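Local atomic coordinates of 3-dehydroquinate dehydratase (PDB entry 2YR1), a protein that probably catalyses the cis-dehydration of 3-dehydroquinate to 3-dehydroshikimate, the third step of the chorismate pathway towards the aromatic amino acids. Residues A[20-25]-A[45-50]; A[38-43]-A[230-235]; A[218-223]-A[247-252]. One frame throughout, in Å; residues are numbered along the deposited sequence.

Contact 1: residues A[20-25]-A[45-50]; sequences PCICAP and QPDLLE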
# COMPACT_ATOMS: atom_id res chain seq x y z
N PRO A 20 -9.89 -10.41 1.88
CA PRO A 20 -10.60 -9.25 1.36
C PRO A 20 -11.51 -9.73 0.20
O PRO A 20 -11.19 -10.71 -0.47
CB PRO A 20 -9.47 -8.30 0.92
CG PRO A 20 -8.21 -9.11 0.93
CD PRO A 20 -8.43 -10.20 1.95
N CYS A 21 -12.66 -9.10 -0.01
CA CYS A 21 -13.53 -9.52 -1.11
C CYS A 21 -13.34 -8.63 -2.33
O CYS A 21 -13.15 -7.42 -2.20
CB CYS A 21 -15.00 -9.47 -0.70
SG CYS A 21 -15.38 -10.69 0.52
N ILE A 22 -13.37 -9.25 -3.50
CA ILE A 22 -13.22 -8.51 -4.74
C ILE A 22 -14.58 -8.38 -5.42
O ILE A 22 -15.24 -9.39 -5.72
CB ILE A 22 -12.28 -9.23 -5.74
CG1 ILE A 22 -10.89 -9.40 -5.13
CG2 ILE A 22 -12.20 -8.43 -7.01
CD1 ILE A 22 -9.90 -10.16 -6.01
N CYS A 23 -15.01 -7.15 -5.65
CA CYS A 23 -16.28 -6.89 -6.33
C CYS A 23 -16.02 -6.39 -7.77
O CYS A 23 -15.19 -5.50 -7.98
CB CYS A 23 -17.09 -5.83 -5.58
SG CYS A 23 -18.69 -5.47 -6.39
N ALA A 24 -16.73 -6.96 -8.75
CA ALA A 24 -16.54 -6.54 -10.14
C ALA A 24 -17.84 -5.96 -10.70
O ALA A 24 -18.89 -6.57 -10.61
CB ALA A 24 -16.08 -7.74 -10.98
N PRO A 25 -17.77 -4.77 -11.32
CA PRO A 25 -18.98 -4.16 -11.87
C PRO A 25 -19.36 -4.67 -13.25
O PRO A 25 -18.52 -5.08 -14.03
CB PRO A 25 -18.60 -2.70 -11.93
CG PRO A 25 -17.18 -2.79 -12.42
CD PRO A 25 -16.62 -3.86 -11.49
N GLN A 45 -13.39 -15.24 -11.52
CA GLN A 45 -14.23 -15.60 -10.39
C GLN A 45 -14.25 -14.58 -9.25
O GLN A 45 -13.72 -14.84 -8.17
CB GLN A 45 -13.80 -16.97 -9.87
CG GLN A 45 -14.09 -18.11 -10.84
CD GLN A 45 -15.47 -18.70 -10.63
OE1 GLN A 45 -15.75 -19.27 -9.57
NE2 GLN A 45 -16.34 -18.58 -11.64
N PRO A 46 -14.89 -13.42 -9.47
CA PRO A 46 -14.96 -12.40 -8.41
C PRO A 46 -15.85 -12.86 -7.28
O PRO A 46 -16.75 -13.68 -7.49
CB PRO A 46 -15.53 -11.19 -9.14
CG PRO A 46 -16.49 -11.82 -10.10
CD PRO A 46 -15.67 -12.98 -10.64
N ASP A 47 -15.61 -12.33 -6.09
CA ASP A 47 -16.40 -12.69 -4.92
C ASP A 47 -17.80 -12.10 -5.01
O ASP A 47 -18.76 -12.72 -4.58
CB ASP A 47 -15.69 -12.18 -3.67
CG ASP A 47 -14.29 -12.73 -3.54
OD1 ASP A 47 -14.15 -13.97 -3.55
OD2 ASP A 47 -13.33 -11.93 -3.44
N LEU A 48 -17.90 -10.90 -5.59
CA LEU A 48 -19.18 -10.21 -5.72
C LEU A 48 -19.33 -9.57 -7.10
O LEU A 48 -18.35 -9.31 -7.79
CB LEU A 48 -19.31 -9.10 -4.67
CG LEU A 48 -18.88 -9.38 -3.23
CD1 LEU A 48 -19.11 -8.11 -2.41
CD2 LEU A 48 -19.66 -10.55 -2.66
N LEU A 49 -20.58 -9.30 -7.47
CA LEU A 49 -20.91 -8.70 -8.75
C LEU A 49 -21.75 -7.46 -8.51
O LEU A 49 -22.80 -7.54 -7.87
CB LEU A 49 -21.72 -9.70 -9.58
CG LEU A 49 -21.90 -9.52 -11.08
CD1 LEU A 49 -20.56 -9.64 -11.78
CD2 LEU A 49 -22.83 -10.61 -11.59
N GLU A 50 -21.30 -6.30 -8.98
CA GLU A 50 -22.08 -5.08 -8.80
C GLU A 50 -22.67 -4.63 -10.12
O GLU A 50 -21.97 -4.10 -10.97
CB GLU A 50 -21.25 -3.92 -8.26
CG GLU A 50 -22.10 -2.64 -8.19
CD GLU A 50 -21.30 -1.38 -7.93
OE1 GLU A 50 -20.19 -1.24 -8.49
OE2 GLU A 50 -21.79 -0.52 -7.18

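Contact 2: residues A[38-43]-A[230-235]; sequences AEEVCR and VGNQSS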
# COMPACT_ATOMS: atom_id res chain seq x y z
N ALA A 38 -21.83 -9.75 -17.74
CA ALA A 38 -21.93 -10.70 -16.63
C ALA A 38 -21.25 -12.03 -16.91
O ALA A 38 -20.48 -12.52 -16.08
CB ALA A 38 -23.38 -10.95 -16.28
N GLU A 39 -21.52 -12.62 -18.07
CA GLU A 39 -20.90 -13.88 -18.42
C GLU A 39 -19.39 -13.73 -18.34
O GLU A 39 -18.71 -14.52 -17.68
CB GLU A 39 -21.33 -14.32 -19.83
CG GLU A 39 -20.25 -15.02 -20.67
CD GLU A 39 -19.71 -16.32 -20.06
OE1 GLU A 39 -20.52 -17.21 -19.70
OE2 GLU A 39 -18.46 -16.46 -19.97
N GLU A 40 -18.89 -12.70 -19.01
CA GLU A 40 -17.46 -12.39 -19.04
C GLU A 40 -16.86 -12.14 -17.66
O GLU A 40 -15.83 -12.73 -17.31
CB GLU A 40 -17.20 -11.16 -19.92
CG GLU A 40 -17.40 -11.40 -21.40
CD GLU A 40 -16.44 -12.45 -21.96
OE1 GLU A 40 -16.43 -12.65 -23.19
OE2 GLU A 40 -15.70 -13.08 -21.16
N VAL A 41 -17.48 -11.25 -16.89
CA VAL A 41 -16.97 -10.96 -15.56
C VAL A 41 -17.02 -12.19 -14.68
O VAL A 41 -16.06 -12.51 -13.99
CB VAL A 41 -17.77 -9.82 -14.86
CG1 VAL A 41 -17.63 -8.53 -15.63
CG2 VAL A 41 -19.22 -10.21 -14.74
N CYS A 42 -18.14 -12.90 -14.71
CA CYS A 42 -18.28 -14.09 -13.89
C CYS A 42 -17.29 -15.19 -14.27
O CYS A 42 -16.97 -16.04 -13.44
CB CYS A 42 -19.71 -14.63 -13.94
SG CYS A 42 -20.88 -13.68 -12.92
N ARG A 43 -16.78 -15.16 -15.50
CA ARG A 43 -15.80 -16.15 -15.94
C ARG A 43 -14.54 -15.96 -15.09
O ARG A 43 -13.80 -16.90 -14.81
CB ARG A 43 -15.48 -15.98 -17.43
CG ARG A 43 -14.75 -17.18 -18.04
CD ARG A 43 -15.08 -17.38 -19.52
NE ARG A 43 -14.76 -18.74 -19.95
CZ ARG A 43 -15.10 -19.27 -21.13
NH1 ARG A 43 -15.77 -18.56 -22.03
NH2 ARG A 43 -14.77 -20.53 -21.41
N VAL A 230 -11.64 -4.60 -12.15
CA VAL A 230 -12.25 -4.75 -13.47
C VAL A 230 -12.37 -6.22 -13.85
O VAL A 230 -11.38 -6.95 -13.86
CB VAL A 230 -11.45 -4.03 -14.57
CG1 VAL A 230 -12.09 -4.30 -15.95
CG2 VAL A 230 -11.40 -2.54 -14.28
N GLY A 231 -13.59 -6.64 -14.16
CA GLY A 231 -13.83 -8.01 -14.58
C GLY A 231 -14.06 -8.00 -16.08
O GLY A 231 -13.83 -9.00 -16.78
N ASN A 232 -14.55 -6.87 -16.58
CA ASN A 232 -14.79 -6.66 -18.01
C ASN A 232 -14.62 -5.18 -18.30
O ASN A 232 -13.71 -4.78 -19.03
CB ASN A 232 -16.20 -7.09 -18.44
CG ASN A 232 -16.42 -6.91 -19.95
OD1 ASN A 232 -15.88 -7.65 -20.76
ND2 ASN A 232 -17.20 -5.90 -20.32
N GLN A 233 -15.50 -4.37 -17.72
CA GLN A 233 -15.45 -2.93 -17.91
C GLN A 233 -15.20 -2.20 -16.61
O GLN A 233 -15.34 -2.77 -15.53
CB GLN A 233 -16.77 -2.44 -18.53
CG GLN A 233 -16.59 -1.32 -19.54
CD GLN A 233 -17.88 -0.95 -20.26
OE1 GLN A 233 -18.56 -1.82 -20.81
NE2 GLN A 233 -18.22 0.34 -20.25
N SER A 234 -14.83 -0.93 -16.70
CA SER A 234 -14.56 -0.10 -15.54
C SER A 234 -15.83 0.69 -15.22
O SER A 234 -16.50 1.17 -16.14
CB SER A 234 -13.41 0.87 -15.83
OG SER A 234 -13.16 1.75 -14.75
N SER A 235 -16.17 0.80 -13.94
CA SER A 235 -17.37 1.56 -13.55
C SER A 235 -16.95 2.80 -12.77
O SER A 235 -17.78 3.63 -12.41
CB SER A 235 -18.29 0.70 -12.67
OG SER A 235 -17.72 0.50 -11.38

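Contact 3: residues A[218-223]-A[247-252]; sequences AGWLFG and TVLSIL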
# COMPACT_ATOMS: atom_id res chain seq x y z
N ALA A 218 -4.44 -2.38 -0.85
CA ALA A 218 -4.05 -2.46 0.55
C ALA A 218 -5.04 -1.88 1.55
O ALA A 218 -4.77 -1.86 2.74
CB ALA A 218 -2.69 -1.78 0.73
N GLY A 219 -6.17 -1.39 1.08
CA GLY A 219 -7.13 -0.82 2.00
C GLY A 219 -7.61 -1.82 3.04
O GLY A 219 -7.94 -1.43 4.16
N TRP A 220 -7.65 -3.10 2.68
CA TRP A 220 -8.09 -4.13 3.61
C TRP A 220 -7.25 -4.19 4.87
O TRP A 220 -7.69 -4.71 5.89
CB TRP A 220 -8.11 -5.51 2.93
CG TRP A 220 -6.78 -5.97 2.44
CD1 TRP A 220 -6.16 -5.59 1.28
CD2 TRP A 220 -5.88 -6.86 3.11
NE1 TRP A 220 -4.92 -6.19 1.19
CE2 TRP A 220 -4.73 -6.97 2.30
CE3 TRP A 220 -5.94 -7.57 4.31
CZ2 TRP A 220 -3.63 -7.77 2.66
CZ3 TRP A 220 -4.85 -8.37 4.67
CH2 TRP A 220 -3.71 -8.46 3.84
N LEU A 221 -6.02 -3.65 4.82
CA LEU A 221 -5.13 -3.65 5.98
C LEU A 221 -5.58 -2.59 7.01
O LEU A 221 -5.14 -2.59 8.17
CB LEU A 221 -3.68 -3.33 5.53
CG LEU A 221 -2.96 -4.44 4.74
CD1 LEU A 221 -1.73 -3.86 4.03
CD2 LEU A 221 -2.54 -5.56 5.67
N PHE A 222 -6.44 -1.69 6.56
CA PHE A 222 -6.93 -0.60 7.40
C PHE A 222 -8.42 -0.66 7.63
O PHE A 222 -9.00 0.26 8.19
CB PHE A 222 -6.54 0.75 6.76
CG PHE A 222 -5.06 0.88 6.55
CD1 PHE A 222 -4.22 1.16 7.63
CD2 PHE A 222 -4.50 0.63 5.30
CE1 PHE A 222 -2.83 1.17 7.46
CE2 PHE A 222 -3.12 0.62 5.12
CZ PHE A 222 -2.28 0.89 6.21
N GLY A 223 -9.03 -1.77 7.21
CA GLY A 223 -10.45 -1.94 7.45
C GLY A 223 -11.39 -1.96 6.26
O GLY A 223 -12.61 -2.06 6.45
N THR A 247 -3.00 -11.06 -7.70
CA THR A 247 -1.54 -11.23 -7.61
C THR A 247 -1.00 -10.50 -6.38
O THR A 247 -0.31 -11.09 -5.54
CB THR A 247 -0.84 -10.65 -8.87
OG1 THR A 247 -1.24 -11.40 -10.02
CG2 THR A 247 0.67 -10.69 -8.72
N VAL A 248 -1.31 -9.21 -6.27
CA VAL A 248 -0.83 -8.39 -5.16
C VAL A 248 -1.40 -8.83 -3.81
O VAL A 248 -0.67 -8.90 -2.80
CB VAL A 248 -1.16 -6.89 -5.42
CG1 VAL A 248 -0.77 -6.05 -4.24
CG2 VAL A 248 -0.42 -6.43 -6.68
N LEU A 249 -2.69 -9.12 -3.78
CA LEU A 249 -3.30 -9.53 -2.52
C LEU A 249 -2.63 -10.76 -1.95
O LEU A 249 -2.41 -10.83 -0.75
CB LEU A 249 -4.79 -9.83 -2.70
CG LEU A 249 -5.70 -8.64 -2.99
CD1 LEU A 249 -7.15 -9.13 -3.09
CD2 LEU A 249 -5.55 -7.60 -1.88
N SER A 250 -2.33 -11.73 -2.81
CA SER A 250 -1.71 -12.96 -2.36
C SER A 250 -0.33 -12.69 -1.76
O SER A 250 0.00 -13.20 -0.69
CB SER A 250 -1.61 -13.95 -3.51
OG SER A 250 -2.91 -14.30 -3.96
N ILE A 251 0.45 -11.85 -2.42
CA ILE A 251 1.78 -11.51 -1.93
C ILE A 251 1.64 -10.71 -0.64
O ILE A 251 2.22 -11.05 0.38
CB ILE A 251 2.54 -10.69 -2.98
CG1 ILE A 251 2.80 -11.59 -4.19
CG2 ILE A 251 3.82 -10.12 -2.37
CD1 ILE A 251 3.29 -10.86 -5.40
N LEU A 252 0.82 -9.67 -0.68
CA LEU A 252 0.62 -8.85 0.49
C LEU A 252 0.12 -9.69 1.66
O LEU A 252 0.56 -9.49 2.79
CB LEU A 252 -0.40 -7.74 0.17
CG LEU A 252 -0.45 -6.51 1.08
CD1 LEU A 252 0.96 -5.91 1.26
CD2 LEU A 252 -1.42 -5.49 0.46

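Contact 1: residues A[20-25]-A[45-50]
Cys-23, Ala-24 and Pro-25 pair in parallel register with Leu-48, Leu-49 and Glu-50, joining the first two barrel strands of this type I dehydroquinase, a TIM-barrel enzyme, within one beta-alpha-beta crossover. The ladder runs from Leu-48 N to Ile-22 O, from Ala-24 N to Leu-48 O (3.0 Å) and from Glu-50 N to Ala-24 O (2.9 Å). Ahead of it a side chain takes over: Asp-47 OD2 accepts the N-H of Ile-22 at 2.7 Å through its anti lone pair, in a nearly straight bond (166°). The carboxylate gets there because CG lies beside the aspartate's own N (chi1 -57°). With a valine in place of Asp-47, the amide of Ile-22 would probably be left without its acceptor just ahead of the ladder. On one face Cys-23 SG rests 3.5 Å from Glu-50 CB; on the other Ala-24 CB meets Pro-46 CB at 3.9 Å. Glu-50, predicted to bind 3-dehydroquinate, hydrogen-bonds Thr-84 through OE2. Strand 226-228 pairs with the other edge of strand 21-26, helix 242-256 packs on Ile-22 and Pro-46, and strand 13-15 touches Cys-21, Asp-47 and Leu-48.

Contact 2: residues A[38-43]-A[230-235]
Val-41 of helix 31-43 presses against Gly-231 and Asn-232, in the loop that follows the last barrel strand. This is the tight part: Val-41 CG1 lies 3.5 Å from Asn-232 CB and 3.6 Å from Gly-231 C, and the CA atoms of Val-41 and Gly-231 are 4.4 Å apart. Glycine permits that approach, since a beta carbon there would come within 3.2 Å of Val-41 CB. The side chains of Val-41 and Asn-232 cross at about a right angle, and the valine touches the asparagine at CB, at the base of its side chain. Its other methyl, CG2, faces the barrel and packs on Leu-49. The loose side lies toward solvent, at Glu-40. Asn-232 CG is trans to its own N (chi1 -178°), which carries OD1 to within 3.8 Å of Glu-40 CB. Beyond CG the glutamate bends (chi2 -62°) and its exposed carboxylate leads away; its plane is turned only 8° from that of the amide, but the two groups do not bond. Farther along the loop, Ser-235, predicted to bind 3-dehydroquinate, is held through its backbone by Gln-239 and Arg-52. Chemically, then, helix and loop meet here by van der Waals packing alone, and the polar bonds that fix the loop come from elsewhere, such as the backbone pairing of Val-230 with Ile-240 and Ile-242.

Contact 3: residues A[218-223]-A[247-252]
The indole of Trp-220 meets Leu-249 and Leu-252 of helix 242-256 obliquely, while one of its faces carries Leu-221 CG, 3.9 Å above the plane and over the ring centre. Around the indole nitrogen, Leu-249 CD2 comes to 3.4 Å of Trp-220 NE1; Leu-252 CG reaches the six-membered ring, 3.8 Å from Trp-220 CZ2. Tryptophan and both helix leucines lie alongside, running in opposite directions. Trp-220 CG sits between its backbone N and carbonyl carbon (chi1 61°), a cramped setting that brings one face of the indole under Leu-221 CG. Leu-252 CD2 fits among three residues: it lies 3.6 Å from Trp-220 NE1, 3.9 Å from Ala-218 CB and 3.9 Å from Leu-221 CD1, which it meets tip to tip. Ala-218 ends helix 213-218, and Trp-220 and Leu-221 sit in the 3-10 segment 219-221 that follows. Pro-20 and Ile-3 also pack on the tryptophan, and the second subunit sets its Ile-214 against Ala-218 and its Ile-251 against Val-248. Shape rather than charge therefore joins turn to helix: the contact is hydrocarbon throughout but for the indole nitrogen, whose N-H has a weak intrachain bond to Leu-217 O, the leucine side chains offering no acceptor.

In the fold
Contact 1 is the deepest, its centre about 9 Å from that of the chain, and the one bound by a backbone ladder; contacts 2 and 3, their centres about 15 and 17 Å out, rely on van der Waals packing, in contact 2 partly against glycine backbone. Contact 2 shares its helix with the crossover of contact 1, and the two meet where Pro-46 packs against Val-41 O and Ser-235 on Pro-25. Contact 3, also buried, lies beyond the other end of strand 21-26, where Ile-22 packs on Leu-249. Contact 2 opens to solvent beside Glu-40, whereas contact 3 is apolar and borders the second subunit. Contacts 2 and 3 do not touch, their nearest atoms being about 11 Å apart.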